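Local coordinates for protein phospholyase (Arthrobacter aurescens, PDB 5G4I) that acts as a pyridoxal-phosphate-dependent phospholyase with the architecture of class III transaminases, assigned to the elimination of phosphate from ethanolamine phosphate, at residues D339-Y344 against E422-L427; N409-R414 against G429-S434. All blocks are in the same frame, centred on the assembly; numbering follows the deposited sequence.

How the contacts relate
Contacts 1 and 2 share helix 421-436: its 422-427 part faces helix 334-355 in contact 1, and its 429-434 part faces strand 410-413 in contact 2. Their centres lie about 13 Å apart, and the two join directly where L427 CD2 packs on M413 SD at 3.8 Å. Contact 1 lies away from the annotated cofactor residues. Contact 2 comes closer: the side chain of M413 is about 11 Å from that of Q254, which binds pyridoxal 5'-phosphate, and R414, next in the chain, holds a phosphate ion that Q254 also binds. The shared helix therefore packs behind a strand that leads to the active-site region.

Contact 1 (D339-Y344 against E422-L427); sequences DQLGKY and EHADIL
Y344, on helix 334-355, meets D425, on helix 421-436, in the polar half of this contact, while L341 and A424 form the apolar half. The nearest CA atoms, those of L341 and A424, are 8.2 Å apart, so side chains bridge the two helices.

The polar evidence is a single hydrogen bond in which Y344 OH donates to D425 OD1, modelled at a very short 2.5 Å. D425 OD1 sits at the edge of the phenol ring and in its plane, 3.3 Å from Y344 CE2, which fits an approach to the hydroxyl from the CE2 side. The ring and carboxylate planes are 59° apart, and D425 OD2 is set back at 3.7 Å from Y344 OH. Y344 is carried across by a first torsion of 172°, which extends the ring from its helix toward the other.

The apolar evidence is smaller: L341 CD1 approaches A424 CB to 4.0 Å. Both residues are buried, and L341 also touches L367 and R421, while A424 touches F419.

D425 OD1 has a second, weak partner in R348, a long ion pair. Together the phenol and this arginine would probably favour an ionised carboxylate. The modelled length is very short, and bond strength should not be read from it; the chemistry implies one directed polar link between partly exposed side chains, with a modest methyl contact deeper in.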
ATOM      1  N   ASP A 339      -6.081 -26.107  15.101  1.00 11.47           N
ATOM      2  CA  ASP A 339      -5.410 -27.370  14.891  1.00 12.72           C
ATOM      3  C   ASP A 339      -6.359 -28.555  15.213  1.00 12.16           C
ATOM      4  O   ASP A 339      -6.537 -29.482  14.386  1.00 12.45           O
ATOM      5  CB  ASP A 339      -4.170 -27.459  15.800  1.00 13.22           C
ATOM      6  CG  ASP A 339      -3.296 -28.594  15.495  1.00 17.31           C
ATOM      7  OD1 ASP A 339      -2.793 -28.866  14.373  1.00 16.22           O
ATOM      8  OD2 ASP A 339      -3.043 -29.365  16.492  1.00 26.63           O
ATOM      9  N   GLN A 340      -7.025 -28.499  16.389  1.00 12.47           N
ATOM     10  CA  GLN A 340      -7.918 -29.588  16.793  1.00 13.62           C
ATOM     11  C   GLN A 340      -9.162 -29.680  15.875  1.00 12.45           C
ATOM     12  O   GLN A 340      -9.553 -30.788  15.451  1.00 13.34           O
ATOM     13  CB  GLN A 340      -8.320 -29.379  18.247  1.00 15.48           C
ATOM     14  CG  GLN A 340      -9.263 -30.458  18.756  1.00 20.15           C
ATOM     15  N   LEU A 341      -9.736 -28.536  15.559  1.00 12.57           N
ATOM     16  CA  LEU A 341     -10.926 -28.462  14.717  1.00 11.78           C
ATOM     17  C   LEU A 341     -10.599 -28.899  13.284  1.00 15.00           C
ATOM     18  O   LEU A 341     -11.391 -29.666  12.653  1.00 12.77           O
ATOM     19  CB  LEU A 341     -11.613 -27.082  14.749  1.00 12.74           C
ATOM     20  CG  LEU A 341     -12.914 -26.951  13.946  1.00 12.69           C
ATOM     21  CD1 LEU A 341     -13.956 -27.995  14.424  1.00 13.78           C
ATOM     22  CD2 LEU A 341     -13.530 -25.574  14.117  1.00 12.61           C
ATOM     23  N   GLY A 342      -9.406 -28.515  12.781  1.00 12.38           N
ATOM     24  CA  GLY A 342      -8.990 -29.025  11.467  1.00 13.94           C
ATOM     25  C   GLY A 342      -8.902 -30.529  11.373  1.00 14.00           C
ATOM     26  O   GLY A 342      -9.244 -31.169  10.324  1.00 15.29           O
ATOM     27  N   LYS A 343      -8.438 -31.172  12.433  1.00 14.33           N
ATOM     28  CA  LYS A 343      -8.374 -32.640  12.479  1.00 16.28           C
ATOM     29  C   LYS A 343      -9.790 -33.291  12.325  1.00 14.94           C
ATOM     30  O   LYS A 343      -9.968 -34.264  11.558  1.00 16.46           O
ATOM     31  CB  LYS A 343      -7.619 -33.172  13.689  1.00 17.95           C
ATOM     32  CG  LYS A 343      -6.169 -32.853  13.594  1.00 22.92           C
ATOM     33  CD  LYS A 343      -5.472 -33.096  14.904  1.00 26.57           C
ATOM     34  CE  LYS A 343      -3.993 -32.749  14.711  1.00 33.67           C
ATOM     35  NZ  LYS A 343      -3.318 -32.658  16.031  1.00 37.49           N
ATOM     36  N   TYR A 344     -10.750 -32.709  13.000  1.00 14.07           N
ATOM     37  CA  TYR A 344     -12.142 -33.169  12.956  1.00 14.21           C
ATOM     38  C   TYR A 344     -12.768 -32.925  11.569  1.00 12.71           C
ATOM     39  O   TYR A 344     -13.421 -33.780  10.984  1.00 13.23           O
ATOM     40  CB  TYR A 344     -12.916 -32.377  14.004  1.00 15.64           C
ATOM     41  CG  TYR A 344     -14.421 -32.604  13.942  1.00 15.08           C
ATOM     42  CD1 TYR A 344     -14.977 -33.680  14.522  1.00 21.05           C
ATOM     43  CD2 TYR A 344     -15.252 -31.691  13.367  1.00 16.66           C
ATOM     44  CE1 TYR A 344     -16.374 -33.867  14.528  1.00 22.85           C
ATOM     45  CE2 TYR A 344     -16.629 -31.834  13.356  1.00 18.31           C
ATOM     46  CZ  TYR A 344     -17.205 -32.967  13.928  1.00 21.49           C
ATOM     47  OH  TYR A 344     -18.610 -33.111  13.852  1.00 21.37           O
ATOM     48  N   GLU A 422     -19.510 -26.122  16.480  1.00 12.41           N
ATOM     49  CA  GLU A 422     -20.925 -25.966  16.032  1.00 13.10           C
ATOM     50  C   GLU A 422     -21.013 -25.403  14.599  1.00 14.11           C
ATOM     51  O   GLU A 422     -21.880 -25.822  13.799  1.00 14.34           O
ATOM     52  CB  GLU A 422     -21.695 -25.162  17.006  1.00 15.81           C
ATOM     53  CG  GLU A 422     -23.193 -25.123  16.709  1.00 24.75           C
ATOM     54  CD  GLU A 422     -24.033 -24.280  17.731  1.00 31.56           C
ATOM     55  OE1 GLU A 422     -23.481 -23.588  18.692  1.00 30.11           O
ATOM     56  OE2 GLU A 422     -25.290 -24.273  17.453  1.00 33.56           O
ATOM     57  N   HIS A 423     -20.168 -24.411  14.265  1.00 11.36           N
ATOM     58  CA  HIS A 423     -20.207 -23.849  12.923  1.00 12.08           C
ATOM     59  C   HIS A 423     -19.740 -24.822  11.852  1.00 11.71           C
ATOM     60  O   HIS A 423     -20.274 -24.910  10.736  1.00 10.88           O
ATOM     61  CB  HIS A 423     -19.316 -22.580  12.905  1.00 12.31           C
ATOM     62  CG  HIS A 423     -19.593 -21.584  13.975  1.00 12.42           C
ATOM     63  ND1 HIS A 423     -20.823 -21.040  14.317  1.00 16.97           N
ATOM     64  CD2 HIS A 423     -18.701 -20.982  14.805  1.00 12.40           C
ATOM     65  CE1 HIS A 423     -20.677 -20.160  15.285  1.00 12.10           C
ATOM     66  NE2 HIS A 423     -19.374 -20.131  15.601  1.00 17.84           N
ATOM     67  N   ALA A 424     -18.662 -25.622  12.139  1.00 10.33           N
ATOM     68  CA  ALA A 424     -18.188 -26.656  11.286  1.00 11.49           C
ATOM     69  C   ALA A 424     -19.344 -27.643  10.933  1.00 11.93           C
ATOM     70  O   ALA A 424     -19.488 -28.078   9.762  1.00 12.11           O
ATOM     71  CB  ALA A 424     -17.006 -27.427  11.869  1.00 12.40           C
ATOM     72  N   ASP A 425     -20.107 -28.034  11.990  1.00 12.05           N
ATOM     73  CA  ASP A 425     -21.184 -29.006  11.716  1.00 12.52           C
ATOM     74  C   ASP A 425     -22.287 -28.418  10.858  1.00 12.97           C
ATOM     75  O   ASP A 425     -22.819 -29.122   9.990  1.00 13.57           O
ATOM     76  CB  ASP A 425     -21.770 -29.493  13.061  1.00 13.83           C
ATOM     77  CG  ASP A 425     -20.785 -30.434  13.843  1.00 13.05           C
ATOM     78  OD1 ASP A 425     -19.876 -31.057  13.252  1.00 14.74           O
ATOM     79  OD2 ASP A 425     -21.050 -30.591  15.099  1.00 18.15           O
ATOM     80  N   ILE A 426     -22.602 -27.138  11.049  1.00 11.69           N
ATOM     81  CA  ILE A 426     -23.592 -26.494  10.117  1.00 12.26           C
ATOM     82  C   ILE A 426     -23.106 -26.532   8.662  1.00 13.56           C
ATOM     83  O   ILE A 426     -23.753 -27.013   7.760  1.00 13.80           O
ATOM     84  CB  ILE A 426     -23.964 -25.095  10.609  1.00 13.71           C
ATOM     85  CG1 ILE A 426     -24.702 -25.098  11.918  1.00 15.07           C
ATOM     86  CG2 ILE A 426     -24.694 -24.322   9.504  1.00 15.37           C
ATOM     87  CD1 ILE A 426     -24.707 -23.768  12.689  1.00 18.01           C
ATOM     88  N   LEU A 427     -21.855 -26.039   8.466  1.00 12.00           N
ATOM     89  CA  LEU A 427     -21.267 -25.956   7.120  1.00 13.04           C
ATOM     90  C   LEU A 427     -21.236 -27.338   6.462  1.00 12.26           C
ATOM     91  O   LEU A 427     -21.625 -27.517   5.299  1.00 12.95           O
ATOM     92  CB  LEU A 427     -19.841 -25.282   7.179  1.00 13.32           C
ATOM     93  CG  LEU A 427     -19.139 -25.135   5.819  1.00 14.17           C
ATOM     94  CD1 LEU A 427     -18.282 -23.845   5.840  1.00 16.51           C
ATOM     95  CD2 LEU A 427     -18.351 -26.326   5.393  1.00 14.88           C
TER

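Contact 2 (N409-R414 against G429-S434); sequences NVLKMR and GQLELS. With PO4 (phosphate ion), chain D.
L431 extends from helix 421-436 with CG anti to its backbone N (chi1 176°), and L411 on strand 410-413 likewise has its CG roughly anti, an extension that carries the leucine branches across the gap. The two side chains run alongside each other with opposite sense, L411 CD2 touching L431 CD1 at 3.7 Å. M413 bends at chi3, bringing its methyl CE within 4.1 Å of L431 CD2, but this near-eclipsed torsion is unfavourable and the contact should be read with caution. The two branches of L431 thus divide between alternate strand residues, and all three side chains are buried.

R414 binds a phosphate ion, probably from the crystallisation liquor. It presents its guanidinium edge, with the phosphorus in plane: NH1 donates to O1 at 2.8 Å (N-H...O 159°) and NH2 to O2 at 3.0 Å (164°), a nearly straight two-bond grip. K412 NZ lies close by, 3.6 Å above that guanidinium plane and 3.2 Å from phosphate O3. R414 also makes a cation-pi contact with Y61, while Y61, Q254 and R90 of the second subunit also hydrogen-bond the phosphate.

A helix laid on one side of a sheet strand is the arrangement of the C-terminal part of class III, fold-type I enzymes; the anion site beside the cofactor residue Q254, at a subunit interface, is consistent with a pocket for a substrate phosphate.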
ATOM      1  N   ASN A 409     -12.230 -25.935  -9.931  1.00 15.72           N
ATOM      2  CA  ASN A 409     -13.011 -27.031  -9.332  1.00 16.42           C
ATOM      3  C   ASN A 409     -12.649 -27.436  -7.913  1.00 16.32           C
ATOM      4  O   ASN A 409     -13.045 -28.511  -7.468  1.00 16.25           O
ATOM      5  CB  ASN A 409     -12.953 -28.262 -10.247  1.00 17.05           C
ATOM      6  CG  ASN A 409     -11.622 -28.957 -10.181  1.00 16.80           C
ATOM      7  OD1 ASN A 409     -10.583 -28.289 -10.328  1.00 22.08           O
ATOM      8  ND2 ASN A 409     -11.587 -30.231  -9.987  1.00 19.05           N
ATOM      9  N   VAL A 410     -11.809 -26.629  -7.212  1.00 15.47           N
ATOM     10  CA  VAL A 410     -11.488 -26.959  -5.805  1.00 14.32           C
ATOM     11  C   VAL A 410     -12.312 -26.055  -4.904  1.00 15.23           C
ATOM     12  O   VAL A 410     -12.151 -24.844  -4.889  1.00 15.77           O
ATOM     13  CB  VAL A 410      -9.997 -26.853  -5.516  1.00 14.87           C
ATOM     14  CG1 VAL A 410      -9.720 -27.190  -4.049  1.00 17.04           C
ATOM     15  CG2 VAL A 410      -9.162 -27.697  -6.458  1.00 17.69           C
ATOM     16  N   LEU A 411     -13.278 -26.676  -4.209  1.00 15.83           N
ATOM     17  CA  LEU A 411     -14.175 -25.948  -3.312  1.00 19.57           C
ATOM     18  C   LEU A 411     -13.382 -25.559  -2.084  1.00 25.79           C
ATOM     19  O   LEU A 411     -12.658 -26.419  -1.577  1.00 30.18           O
ATOM     20  CB  LEU A 411     -15.413 -26.926  -3.074  1.00 21.55           C
ATOM     21  CG  LEU A 411     -16.707 -26.382  -2.723  1.00 26.82           C
ATOM     22  CD1 LEU A 411     -17.325 -25.586  -3.871  1.00 24.77           C
ATOM     23  CD2 LEU A 411     -17.611 -27.493  -2.325  1.00 24.28           C
ATOM     24  N   LYS A 412     -13.408 -24.262  -1.749  1.00 22.23           N
ATOM     25  CA  LYS A 412     -12.520 -23.677  -0.750  1.00 27.55           C
ATOM     26  C   LYS A 412     -13.275 -23.149   0.441  1.00 32.28           C
ATOM     27  O   LYS A 412     -14.214 -22.333   0.275  1.00 32.98           O
ATOM     28  CB  LYS A 412     -11.842 -22.527  -1.324  1.00 28.49           C
ATOM     29  CG  LYS A 412     -10.870 -21.825  -0.417  1.00 36.90           C
ATOM     30  CD  LYS A 412     -10.906 -20.343  -0.679  1.00 34.69           C
ATOM     31  CE  LYS A 412      -9.782 -19.789  -1.479  1.00 38.94           C
ATOM     32  NZ  LYS A 412      -9.662 -18.329  -1.310  1.00 34.73           N
ATOM     33  N   MET A 413     -12.737 -23.484   1.622  1.00 22.66           N
ATOM     34  CA  MET A 413     -13.394 -23.042   2.891  1.00 20.37           C
ATOM     35  C   MET A 413     -12.348 -22.591   3.866  1.00 18.51           C
ATOM     36  O   MET A 413     -11.340 -23.328   4.073  1.00 17.65           O
ATOM     37  CB  MET A 413     -14.056 -24.205   3.409  1.00 20.83           C
ATOM     38  CG  MET A 413     -15.260 -24.497   2.519  1.00 27.71           C
ATOM     39  SD  MET A 413     -15.988 -26.083   2.388  1.00 27.91           S
ATOM     40  CE  MET A 413     -15.302 -27.553   3.095  1.00 17.77           C
ATOM     41  N   ARG A 414     -12.540 -21.370   4.328  1.00 14.20           N
ATOM     42  CA  ARG A 414     -11.464 -20.594   4.973  1.00 15.71           C
ATOM     43  C   ARG A 414     -12.176 -19.536   5.775  1.00 13.69           C
ATOM     44  O   ARG A 414     -12.094 -18.370   5.482  1.00 15.69           O
ATOM     45  CB  ARG A 414     -10.482 -20.001   3.885  1.00 16.73           C
ATOM     46  CG  ARG A 414      -9.314 -19.084   4.421  1.00 16.02           C
ATOM     47  CD  ARG A 414      -8.682 -18.147   3.351  1.00 19.04           C
ATOM     48  NE  ARG A 414      -9.742 -17.205   2.959  1.00 16.30           N
ATOM     49  CZ  ARG A 414      -9.645 -16.375   1.898  1.00 15.87           C
ATOM     50  NH1 ARG A 414      -8.436 -16.142   1.308  1.00 18.04           N
ATOM     51  NH2 ARG A 414     -10.606 -15.548   1.530  1.00 18.83           N
ATOM     52  N   GLY A 429     -22.725 -30.215   7.178  1.00 11.74           N
ATOM     53  CA  GLY A 429     -24.081 -30.847   6.947  1.00 14.49           C
ATOM     54  C   GLY A 429     -24.765 -30.240   5.697  1.00 14.23           C
ATOM     55  O   GLY A 429     -25.297 -30.955   4.833  1.00 13.39           O
ATOM     56  N   GLN A 430     -24.674 -28.910   5.544  1.00 13.36           N
ATOM     57  CA  GLN A 430     -25.211 -28.291   4.297  1.00 13.34           C
ATOM     58  C   GLN A 430     -24.435 -28.731   3.074  1.00 13.16           C
ATOM     59  O   GLN A 430     -25.065 -28.989   2.010  1.00 14.57           O
ATOM     60  CB  GLN A 430     -25.236 -26.753   4.463  1.00 13.05           C
ATOM     61  CG  GLN A 430     -26.165 -26.255   5.488  1.00 13.17           C
ATOM     62  CD  GLN A 430     -27.620 -26.735   5.367  1.00 17.07           C
ATOM     63  OE1 GLN A 430     -28.274 -26.463   4.358  1.00 18.05           O
ATOM     64  NE2 GLN A 430     -28.116 -27.493   6.357  1.00 17.57           N
ATOM     65  N   LEU A 431     -23.122 -28.929   3.161  1.00 12.37           N
ATOM     66  CA  LEU A 431     -22.327 -29.366   2.067  1.00 14.54           C
ATOM     67  C   LEU A 431     -22.726 -30.754   1.608  1.00 15.29           C
ATOM     68  O   LEU A 431     -22.894 -31.020   0.378  1.00 15.08           O
ATOM     69  CB  LEU A 431     -20.828 -29.315   2.393  1.00 14.96           C
ATOM     70  CG  LEU A 431     -19.852 -29.860   1.330  1.00 17.60           C
ATOM     71  CD1 LEU A 431     -19.984 -29.040   0.039  1.00 17.25           C
ATOM     72  CD2 LEU A 431     -18.419 -29.857   1.840  1.00 18.09           C
ATOM     73  N   GLU A 432     -22.899 -31.675   2.582  1.00 14.91           N
ATOM     74  CA  GLU A 432     -23.418 -33.034   2.239  1.00 15.75           C
ATOM     75  C   GLU A 432     -24.783 -33.031   1.571  1.00 14.33           C
ATOM     76  O   GLU A 432     -24.932 -33.751   0.570  1.00 17.25           O
ATOM     77  CB  GLU A 432     -23.497 -33.921   3.475  1.00 17.35           C
ATOM     78  CG  GLU A 432     -22.114 -34.257   3.965  1.00 17.99           C
ATOM     79  CD  GLU A 432     -22.114 -35.702   4.727  1.00 22.03           C
ATOM     80  OE1 GLU A 432     -22.157 -36.725   4.007  1.00 26.44           O
ATOM     81  OE2 GLU A 432     -22.039 -35.653   5.887  1.00 26.66           O
ATOM     82  N   LEU A 433     -25.700 -32.235   2.057  1.00 14.62           N
ATOM     83  CA  LEU A 433     -27.007 -32.119   1.436  1.00 16.62           C
ATOM     84  C   LEU A 433     -26.934 -31.502   0.035  1.00 19.25           C
ATOM     85  O   LEU A 433     -27.615 -31.940  -0.936  1.00 19.61           O
ATOM     86  CB  LEU A 433     -27.958 -31.383   2.343  1.00 15.39           C
ATOM     87  CG  LEU A 433     -28.286 -32.087   3.698  1.00 15.87           C
ATOM     88  CD1 LEU A 433     -28.962 -31.134   4.600  1.00 16.99           C
ATOM     89  CD2 LEU A 433     -29.055 -33.410   3.533  1.00 18.22           C
ATOM     90  N   SER A 434     -26.083 -30.503  -0.133  1.00 16.83           N
ATOM     91  CA  SER A 434     -25.839 -29.932  -1.455  1.00 16.73           C
ATOM     92  C   SER A 434     -25.263 -30.949  -2.468  1.00 15.97           C
ATOM     93  O   SER A 434     -25.727 -31.043  -3.650  1.00 17.32           O
ATOM     94  CB  SER A 434     -24.979 -28.628  -1.251  1.00 16.27           C
ATOM     95  OG  SER A 434     -24.984 -27.889  -2.517  1.00 20.96           O
TER
HETATM   96  P   PO4 D1442      -9.013 -14.074  -1.598  1.00 28.35           P
HETATM   97  O1  PO4 D1442      -8.004 -14.951  -1.135  1.00 29.41           O
HETATM   98  O2  PO4 D1442      -9.907 -13.451  -0.529  1.00 33.92           O
HETATM   99  O3  PO4 D1442      -9.971 -15.178  -2.029  1.00 43.89           O
HETATM  100  O4  PO4 D1442      -8.707 -13.104  -2.710  1.00 36.71           O